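Putative N-acetyl-gamma-glutamyl-phosphate reductase (Arabidopsis thaliana, PDB 1XYG) probably catalyses the NADPH-dependent reduction of N-acetyl-L-glutamyl 5-phosphate to the semialdehyde, a step of arginine biosynthesis, working as a homotetramer in the chloroplast. Local coordinates at residues C88-P91 with H92-Q96; S215-V219 with T220-H224; K287-D290 with E291-P295. All blocks are in the same frame, centred on the assembly; numbering follows the deposited sequence.

Overall arrangement
Following the chain from its N terminus, contact 1 (88-96) comes first: it rounds the corner between strand 85-88 of the parallel sheet and helix 95-100 in the NAD-binding domain. Contact 2 (215-224) leaves strand 215-216 of the mixed sheet and leads into helix 224-236. Contact 3 (287-295) turns the chain back after strand 286-288; these two are the outermost strands of that sheet within this chain. Each loop closes before the next opens, so none nest or cross. Contacts 1 and 2 meet across the two domains, where H92 packs on R223, whereas contact 3 lies about 36 Å from contact 1, centre to centre. Contacts 2 and 3 both touch the second subunit.

Contact 1. Residues C88-P91 with H92-Q96; sequences CCLP and HGTTQ
OG1 of T95 lies against C88, L90 and P91, so that the hydroxyl has contacts with all three. It reaches the carbonyl O of P91 at 3.4 Å from OG1 of T95, a weak hydrogen bond donated by the threonine. The same OG1 sits 3.8 Å from SG of C88 and equally far from CB of L90, distances of packing, with no bond. With OG1 beside the backbone N of T95 (chi1 -62°), the methyl CG2 stands anti to that N and also approaches the cysteine sulfur, 4.0 Å from SG. C88 meets this pair because its SG swings anti to its own backbone N (chi1 178°), toward the start of the helix. T94 adds longer contacts: its CB lies 3.7 Å from the O of P91, and its CG2 approaches CD1 of L90 at 4.4 Å. T94 holds the N-cap position of helix 95-100, although its side chain makes no capping bond.

Further out, G93 takes a positive phi of 106° that lets the chain bend into the helix, and its N is hydrogen-bonded to OD2 of D114. T95 also packs on D110 and S112, while both ends of the Q96 amide are bonded, OE1 to the N of K132 and NE2 to the O of D114. H92 stands about 9 Å, side chain to side chain, from C163, the probable active-site cysteine. This strand-to-helix turn at the C-terminal edge of a parallel sheet is typical of the Rossmann-like NAD-binding domain.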
ATOM      1  N   CYS A  88     -21.397  15.181  17.438  1.00 35.93           N
ATOM      2  CA  CYS A  88     -22.186  14.986  16.235  1.00 37.39           C
ATOM      3  C   CYS A  88     -21.311  14.704  15.018  1.00 37.08           C
ATOM      4  O   CYS A  88     -20.469  15.521  14.638  1.00 36.79           O
ATOM      5  CB  CYS A  88     -23.071  16.204  15.971  1.00 38.73           C
ATOM      6  SG  CYS A  88     -24.023  16.037  14.450  1.00 45.62           S
ATOM      7  N   CYS A  89     -21.517  13.542  14.407  1.00 37.26           N
ATOM      8  CA  CYS A  89     -20.750  13.151  13.230  1.00 39.72           C
ATOM      9  C   CYS A  89     -21.642  12.904  12.016  1.00 41.12           C
ATOM     10  O   CYS A  89     -21.391  11.983  11.248  1.00 41.26           O
ATOM     11  CB  CYS A  89     -19.931  11.887  13.524  1.00 38.74           C
ATOM     12  SG  CYS A  89     -18.696  12.055  14.844  1.00 40.12           S
ATOM     13  N   LEU A  90     -22.681  13.714  11.844  1.00 43.52           N
ATOM     14  CA  LEU A  90     -23.590  13.561  10.709  1.00 46.01           C
ATOM     15  C   LEU A  90     -23.033  14.345   9.514  1.00 49.06           C
ATOM     16  O   LEU A  90     -22.065  15.099   9.651  1.00 48.83           O
ATOM     17  CB  LEU A  90     -24.984  14.071  11.091  1.00 44.96           C
ATOM     18  CG  LEU A  90     -25.612  13.243  12.217  1.00 43.83           C
ATOM     19  CD1 LEU A  90     -26.911  13.874  12.688  1.00 43.42           C
ATOM     20  CD2 LEU A  90     -25.843  11.829  11.705  1.00 41.74           C
ATOM     21  N   PRO A  91     -23.607  14.143   8.318  1.00 52.35           N
ATOM     22  CA  PRO A  91     -23.105  14.877   7.152  1.00 55.61           C
ATOM     23  C   PRO A  91     -23.538  16.339   7.149  1.00 58.17           C
ATOM     24  O   PRO A  91     -24.405  16.747   7.931  1.00 57.44           O
ATOM     25  CB  PRO A  91     -23.697  14.105   5.978  1.00 55.08           C
ATOM     26  CG  PRO A  91     -23.835  12.709   6.529  1.00 54.33           C
ATOM     27  CD  PRO A  91     -24.389  12.970   7.891  1.00 54.36           C
ATOM     28  N   HIS A  92     -22.926  17.109   6.255  1.00 61.95           N
ATOM     29  CA  HIS A  92     -23.196  18.529   6.100  1.00 64.21           C
ATOM     30  C   HIS A  92     -24.591  18.749   5.506  1.00 63.32           C
ATOM     31  O   HIS A  92     -24.885  18.266   4.420  1.00 63.66           O
ATOM     32  CB  HIS A  92     -22.124  19.145   5.186  1.00 68.13           C
ATOM     33  CG  HIS A  92     -20.734  18.629   5.448  1.00 72.93           C
ATOM     34  ND1 HIS A  92     -20.221  18.498   6.719  1.00 74.31           N
ATOM     35  CD2 HIS A  92     -19.765  18.193   4.607  1.00 74.80           C
ATOM     36  CE1 HIS A  92     -18.998  17.998   6.655  1.00 74.51           C
ATOM     37  NE2 HIS A  92     -18.697  17.804   5.386  1.00 75.86           N
ATOM     38  N   GLY A  93     -25.450  19.462   6.229  1.00 61.41           N
ATOM     39  CA  GLY A  93     -26.791  19.738   5.735  1.00 60.26           C
ATOM     40  C   GLY A  93     -27.890  18.940   6.408  1.00 60.01           C
ATOM     41  O   GLY A  93     -28.996  18.826   5.887  1.00 60.56           O
ATOM     42  N   THR A  94     -27.577  18.412   7.581  1.00 58.29           N
ATOM     43  CA  THR A  94     -28.496  17.607   8.357  1.00 55.19           C
ATOM     44  C   THR A  94     -28.374  18.096   9.785  1.00 53.35           C
ATOM     45  O   THR A  94     -29.349  18.221  10.525  1.00 53.39           O
ATOM     46  CB  THR A  94     -28.042  16.139   8.329  1.00 56.02           C
ATOM     47  OG1 THR A  94     -27.947  15.694   6.971  1.00 55.69           O
ATOM     48  CG2 THR A  94     -28.999  15.260   9.096  1.00 56.21           C
ATOM     49  N   THR A  95     -27.127  18.376  10.134  1.00 49.73           N
ATOM     50  CA  THR A  95     -26.718  18.818  11.454  1.00 48.32           C
ATOM     51  C   THR A  95     -27.415  20.047  12.029  1.00 48.53           C
ATOM     52  O   THR A  95     -27.697  20.093  13.230  1.00 48.27           O
ATOM     53  CB  THR A  95     -25.191  19.045  11.461  1.00 45.64           C
ATOM     54  OG1 THR A  95     -24.527  17.800  11.177  1.00 45.11           O
ATOM     55  CG2 THR A  95     -24.729  19.561  12.785  1.00 43.14           C
ATOM     56  N   GLN A  96     -27.696  21.037  11.189  1.00 47.60           N
ATOM     57  CA  GLN A  96     -28.332  22.256  11.668  1.00 48.55           C
ATOM     58  C   GLN A  96     -29.699  22.084  12.326  1.00 50.86           C
ATOM     59  O   GLN A  96     -29.906  22.551  13.447  1.00 49.37           O
ATOM     60  CB  GLN A  96     -28.426  23.284  10.536  1.00 48.17           C
ATOM     61  CG  GLN A  96     -27.211  24.212  10.431  1.00 44.29           C
ATOM     62  CD  GLN A  96     -27.102  24.892   9.078  1.00 43.13           C
ATOM     63  OE1 GLN A  96     -28.097  25.059   8.378  1.00 44.01           O
ATOM     64  NE2 GLN A  96     -25.892  25.295   8.707  1.00 40.91           N
TER

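Contact 2. Residues S215-V219 with T220-H224; sequences SSYGV and TRHRH
The ring of Y217 brings CE2 to 4.3 Å from NE2 of the H222 imidazole, the two planes steeply inclined. The loop between strand 215-216 of the dimerisation domain and helix 224-236 is bent here by a classic gamma turn centred on T220, in which R221 N gives a weak bond to V219 O at 2.7 Å. Beside it CG1 of V219 packs 3.7 Å from OG1 of T220. Next after Y217, G218 takes a positive phi, and its CA lies at the edge of the H222 imidazole, near the ring plane. CB of H222 rests 3.6 Å from the O of G218. From there CG runs anti to the backbone N (chi1 179°), which brings the edge of the ring up to the glycine.

Y217 OH is hydrogen-bonded to the OH of Y164, next to C163, the probable catalytic cysteine, and T220 OG1 to the O of P312 of the second subunit. H224 packs on C163, and CE1 of H222 lies over one face of the H224 ring, 3.4 Å above its plane and offset toward the rim. H222 precedes the turn into the helix and makes a capping bond: ND1 accepts from H224 N at 2.9 Å (N-H...N 164°), the donor tilted 23° out of the imidazole plane.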
ATOM      1  N   SER A 215      -3.701  11.945  -7.054  1.00 23.86           N
ATOM      2  CA  SER A 215      -4.419  12.875  -7.918  1.00 27.66           C
ATOM      3  C   SER A 215      -4.913  14.044  -7.082  1.00 26.93           C
ATOM      4  O   SER A 215      -5.109  13.920  -5.876  1.00 27.94           O
ATOM      5  CB  SER A 215      -5.620  12.199  -8.578  1.00 26.87           C
ATOM      6  OG  SER A 215      -6.576  11.830  -7.599  1.00 30.20           O
ATOM      7  N   SER A 216      -5.094  15.188  -7.725  1.00 26.72           N
ATOM      8  CA  SER A 216      -5.600  16.358  -7.036  1.00 24.76           C
ATOM      9  C   SER A 216      -7.123  16.214  -7.029  1.00 24.83           C
ATOM     10  O   SER A 216      -7.677  15.337  -7.689  1.00 23.60           O
ATOM     11  CB  SER A 216      -5.226  17.634  -7.802  1.00 23.17           C
ATOM     12  OG  SER A 216      -3.832  17.837  -7.859  1.00 24.33           O
ATOM     13  N   TYR A 217      -7.789  17.065  -6.263  1.00 25.88           N
ATOM     14  CA  TYR A 217      -9.241  17.085  -6.221  1.00 26.48           C
ATOM     15  C   TYR A 217      -9.649  18.405  -5.596  1.00 27.14           C
ATOM     16  O   TYR A 217      -8.843  19.061  -4.939  1.00 27.56           O
ATOM     17  CB  TYR A 217      -9.829  15.895  -5.442  1.00 26.05           C
ATOM     18  CG  TYR A 217      -9.522  15.833  -3.959  1.00 29.10           C
ATOM     19  CD1 TYR A 217      -8.339  15.244  -3.490  1.00 28.46           C
ATOM     20  CD2 TYR A 217     -10.439  16.313  -3.020  1.00 27.93           C
ATOM     21  CE1 TYR A 217      -8.084  15.128  -2.120  1.00 28.98           C
ATOM     22  CE2 TYR A 217     -10.193  16.203  -1.643  1.00 28.17           C
ATOM     23  CZ  TYR A 217      -9.016  15.609  -1.202  1.00 29.08           C
ATOM     24  OH  TYR A 217      -8.770  15.492   0.143  1.00 28.80           O
ATOM     25  N   GLY A 218     -10.889  18.815  -5.831  1.00 27.84           N
ATOM     26  CA  GLY A 218     -11.347  20.070  -5.275  1.00 27.95           C
ATOM     27  C   GLY A 218     -10.464  21.204  -5.742  1.00 27.10           C
ATOM     28  O   GLY A 218     -10.148  22.106  -4.975  1.00 28.62           O
ATOM     29  N   VAL A 219     -10.053  21.158  -7.004  1.00 27.02           N
ATOM     30  CA  VAL A 219      -9.207  22.211  -7.544  1.00 28.46           C
ATOM     31  C   VAL A 219     -10.018  23.499  -7.676  1.00 30.12           C
ATOM     32  O   VAL A 219     -11.201  23.463  -8.028  1.00 29.49           O
ATOM     33  CB  VAL A 219      -8.640  21.831  -8.933  1.00 28.08           C
ATOM     34  CG1 VAL A 219      -7.667  22.914  -9.408  1.00 24.04           C
ATOM     35  CG2 VAL A 219      -7.939  20.482  -8.860  1.00 25.67           C
ATOM     36  N   THR A 220      -9.374  24.625  -7.378  1.00 31.33           N
ATOM     37  CA  THR A 220      -9.997  25.951  -7.455  1.00 32.84           C
ATOM     38  C   THR A 220     -11.008  26.209  -6.349  1.00 33.42           C
ATOM     39  O   THR A 220     -10.896  27.186  -5.613  1.00 33.28           O
ATOM     40  CB  THR A 220     -10.731  26.182  -8.797  1.00 31.80           C
ATOM     41  OG1 THR A 220      -9.882  25.820  -9.885  1.00 30.36           O
ATOM     42  CG2 THR A 220     -11.111  27.655  -8.933  1.00 30.64           C
ATOM     43  N   ARG A 221     -12.007  25.339  -6.249  1.00 36.23           N
ATOM     44  CA  ARG A 221     -13.039  25.486  -5.236  1.00 37.33           C
ATOM     45  C   ARG A 221     -13.226  24.209  -4.441  1.00 36.97           C
ATOM     46  O   ARG A 221     -13.546  23.156  -4.991  1.00 40.65           O
ATOM     47  CB  ARG A 221     -14.380  25.855  -5.876  1.00 40.96           C
ATOM     48  CG  ARG A 221     -14.399  27.167  -6.629  1.00 46.05           C
ATOM     49  CD  ARG A 221     -15.756  27.384  -7.304  1.00 50.40           C
ATOM     50  NE  ARG A 221     -16.847  27.581  -6.347  1.00 53.60           N
ATOM     51  CZ  ARG A 221     -17.071  28.710  -5.675  1.00 55.76           C
ATOM     52  NH1 ARG A 221     -18.089  28.782  -4.826  1.00 55.81           N
ATOM     53  NH2 ARG A 221     -16.286  29.768  -5.854  1.00 56.34           N
ATOM     54  N   HIS A 222     -13.007  24.310  -3.143  1.00 33.72           N
ATOM     55  CA  HIS A 222     -13.191  23.194  -2.236  1.00 30.40           C
ATOM     56  C   HIS A 222     -13.839  23.810  -1.010  1.00 30.40           C
ATOM     57  O   HIS A 222     -13.473  24.911  -0.604  1.00 27.60           O
ATOM     58  CB  HIS A 222     -11.870  22.540  -1.860  1.00 27.94           C
ATOM     59  CG  HIS A 222     -12.044  21.404  -0.911  1.00 27.02           C
ATOM     60  ND1 HIS A 222     -12.251  21.590   0.438  1.00 25.98           N
ATOM     61  CD2 HIS A 222     -12.141  20.072  -1.128  1.00 27.49           C
ATOM     62  CE1 HIS A 222     -12.468  20.422   1.013  1.00 26.28           C
ATOM     63  NE2 HIS A 222     -12.407  19.485   0.086  1.00 27.71           N
ATOM     64  N   ARG A 223     -14.804  23.113  -0.428  1.00 32.18           N
ATOM     65  CA  ARG A 223     -15.529  23.640   0.718  1.00 35.32           C
ATOM     66  C   ARG A 223     -14.704  24.131   1.910  1.00 34.96           C
ATOM     67  O   ARG A 223     -15.205  24.898   2.737  1.00 33.80           O
ATOM     68  CB  ARG A 223     -16.576  22.621   1.172  1.00 40.96           C
ATOM     69  CG  ARG A 223     -17.757  22.544   0.215  1.00 46.74           C
ATOM     70  CD  ARG A 223     -18.712  21.435   0.581  1.00 52.62           C
ATOM     71  NE  ARG A 223     -19.963  21.533  -0.162  1.00 58.72           N
ATOM     72  CZ  ARG A 223     -20.962  20.662  -0.054  1.00 64.14           C
ATOM     73  NH1 ARG A 223     -22.071  20.826  -0.764  1.00 65.74           N
ATOM     74  NH2 ARG A 223     -20.851  19.619   0.764  1.00 67.09           N
ATOM     75  N   HIS A 224     -13.445  23.712   2.005  1.00 31.96           N
ATOM     76  CA  HIS A 224     -12.613  24.164   3.112  1.00 30.50           C
ATOM     77  C   HIS A 224     -12.073  25.569   2.874  1.00 30.03           C
ATOM     78  O   HIS A 224     -11.642  26.237   3.813  1.00 30.32           O
ATOM     79  CB  HIS A 224     -11.452  23.197   3.342  1.00 29.27           C
ATOM     80  CG  HIS A 224     -11.844  21.945   4.061  1.00 30.19           C
ATOM     81  ND1 HIS A 224     -10.964  20.908   4.287  1.00 29.12           N
ATOM     82  CD2 HIS A 224     -13.024  21.564   4.611  1.00 28.57           C
ATOM     83  CE1 HIS A 224     -11.584  19.944   4.945  1.00 28.38           C
ATOM     84  NE2 HIS A 224     -12.834  20.317   5.154  1.00 28.59           N
TER

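Contact 3. Residues K287-D290 with E291-P295; sequences KVLD and EGVVP
L289 packs into the bend made by V293 and P295, just where strand 286-288 ends and the chain reverses through a type II beta turn, D290 to V293. Its CB meets V293 first, 4.0 Å from that residue's CB. CG then turns anti to the carbonyl carbon (chi1 -46°), and CD1 is carried farther across the loop. There it touches CG1 of V293 at 3.9 Å and comes to 3.6 Å from CB of P295, the side chains of L289 and P295 running obliquely to each other. One methyl thus bridges the end of the turn and the proline that follows it.

Neighbouring parts of the fold pack around this apolar contact. P295 packs on H307 and S309 of strand 306-312, the neighbour of strand 286-288 in the mixed sheet, and R65 of the third subunit packs on L289. The O of L289 accepts from NE2 of H273 on helix 269-280, and E291 lays its side chain on the same helix.

The turn itself has G292 at its third position with positive phi, as a type II turn favours. V293 places CG2 beside its backbone N, 4.0 Å from CB of D290. Closing the turn, V293 N donates to D290 O at 2.9 Å, with an N-H...O angle of 156° and the donor tilted 21° from the carbonyl plane.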
ATOM      1  N   LYS A 287       3.857  20.571  17.923  1.00 31.08           N
ATOM      2  CA  LYS A 287       5.306  20.562  18.035  1.00 31.16           C
ATOM      3  C   LYS A 287       5.966  21.301  16.878  1.00 31.96           C
ATOM      4  O   LYS A 287       5.678  21.035  15.708  1.00 32.17           O
ATOM      5  CB  LYS A 287       5.832  19.119  18.058  1.00 31.51           C
ATOM      6  CG  LYS A 287       5.189  18.197  19.099  1.00 31.85           C
ATOM      7  CD  LYS A 287       5.314  18.764  20.513  1.00 32.59           C
ATOM      8  CE  LYS A 287       4.820  17.773  21.559  1.00 32.14           C
ATOM      9  NZ  LYS A 287       4.674  18.424  22.893  1.00 33.16           N
ATOM     10  N   VAL A 288       6.846  22.235  17.210  1.00 31.45           N
ATOM     11  CA  VAL A 288       7.587  22.977  16.198  1.00 31.80           C
ATOM     12  C   VAL A 288       8.975  22.325  16.139  1.00 32.46           C
ATOM     13  O   VAL A 288       9.718  22.346  17.118  1.00 31.45           O
ATOM     14  CB  VAL A 288       7.725  24.460  16.585  1.00 31.08           C
ATOM     15  CG1 VAL A 288       8.601  25.178  15.567  1.00 29.68           C
ATOM     16  CG2 VAL A 288       6.353  25.101  16.652  1.00 29.84           C
ATOM     17  N   LEU A 289       9.314  21.725  15.004  1.00 33.12           N
ATOM     18  CA  LEU A 289      10.604  21.052  14.873  1.00 35.01           C
ATOM     19  C   LEU A 289      11.725  22.054  14.624  1.00 36.91           C
ATOM     20  O   LEU A 289      11.466  23.214  14.287  1.00 36.43           O
ATOM     21  CB  LEU A 289      10.549  20.025  13.732  1.00 34.87           C
ATOM     22  CG  LEU A 289       9.320  19.102  13.681  1.00 33.13           C
ATOM     23  CD1 LEU A 289       9.473  18.113  12.544  1.00 29.14           C
ATOM     24  CD2 LEU A 289       9.149  18.374  15.007  1.00 30.33           C
ATOM     25  N   ASP A 290      12.970  21.619  14.803  1.00 40.96           N
ATOM     26  CA  ASP A 290      14.107  22.512  14.585  1.00 44.67           C
ATOM     27  C   ASP A 290      14.207  22.855  13.103  1.00 47.26           C
ATOM     28  O   ASP A 290      13.889  22.030  12.240  1.00 46.51           O
ATOM     29  CB  ASP A 290      15.424  21.873  15.048  1.00 46.80           C
ATOM     30  CG  ASP A 290      15.473  21.630  16.551  1.00 48.69           C
ATOM     31  OD1 ASP A 290      14.729  22.297  17.302  1.00 46.41           O
ATOM     32  OD2 ASP A 290      16.275  20.776  16.984  1.00 49.93           O
ATOM     33  N   GLU A 291      14.639  24.078  12.810  1.00 49.96           N
ATOM     34  CA  GLU A 291      14.776  24.518  11.429  1.00 51.25           C
ATOM     35  C   GLU A 291      15.515  23.488  10.574  1.00 49.14           C
ATOM     36  O   GLU A 291      16.524  22.914  10.997  1.00 46.34           O
ATOM     37  CB  GLU A 291      15.499  25.872  11.373  1.00 55.81           C
ATOM     38  CG  GLU A 291      14.616  27.059  11.750  1.00 63.29           C
ATOM     39  CD  GLU A 291      15.361  28.386  11.763  1.00 66.83           C
ATOM     40  OE1 GLU A 291      16.196  28.604  12.672  1.00 68.19           O
ATOM     41  OE2 GLU A 291      15.111  29.213  10.860  1.00 67.20           O
ATOM     42  N   GLY A 292      14.991  23.249   9.377  1.00 46.71           N
ATOM     43  CA  GLY A 292      15.610  22.299   8.473  1.00 45.80           C
ATOM     44  C   GLY A 292      15.097  20.882   8.621  1.00 43.60           C
ATOM     45  O   GLY A 292      15.285  20.059   7.727  1.00 45.29           O
ATOM     46  N   VAL A 293      14.444  20.593   9.742  1.00 40.62           N
ATOM     47  CA  VAL A 293      13.920  19.254   9.988  1.00 36.42           C
ATOM     48  C   VAL A 293      12.583  19.044   9.283  1.00 33.43           C
ATOM     49  O   VAL A 293      11.641  19.815   9.452  1.00 31.57           O
ATOM     50  CB  VAL A 293      13.767  19.001  11.497  1.00 35.33           C
ATOM     51  CG1 VAL A 293      13.232  17.597  11.752  1.00 35.14           C
ATOM     52  CG2 VAL A 293      15.107  19.185  12.162  1.00 36.55           C
ATOM     53  N   VAL A 294      12.514  17.987   8.488  1.00 31.22           N
ATOM     54  CA  VAL A 294      11.308  17.686   7.743  1.00 30.82           C
ATOM     55  C   VAL A 294      10.345  16.768   8.494  1.00 29.97           C
ATOM     56  O   VAL A 294      10.690  15.644   8.855  1.00 28.08           O
ATOM     57  CB  VAL A 294      11.659  17.032   6.379  1.00 31.23           C
ATOM     58  CG1 VAL A 294      10.388  16.735   5.589  1.00 28.51           C
ATOM     59  CG2 VAL A 294      12.578  17.950   5.587  1.00 29.56           C
ATOM     60  N   PRO A 295       9.124  17.248   8.757  1.00 29.06           N
ATOM     61  CA  PRO A 295       8.158  16.400   9.464  1.00 29.76           C
ATOM     62  C   PRO A 295       7.618  15.309   8.522  1.00 29.44           C
ATOM     63  O   PRO A 295       7.712  15.429   7.306  1.00 28.84           O
ATOM     64  CB  PRO A 295       7.084  17.394   9.910  1.00 30.13           C
ATOM     65  CG  PRO A 295       7.147  18.456   8.879  1.00 31.25           C
ATOM     66  CD  PRO A 295       8.618  18.623   8.610  1.00 30.38           C
TER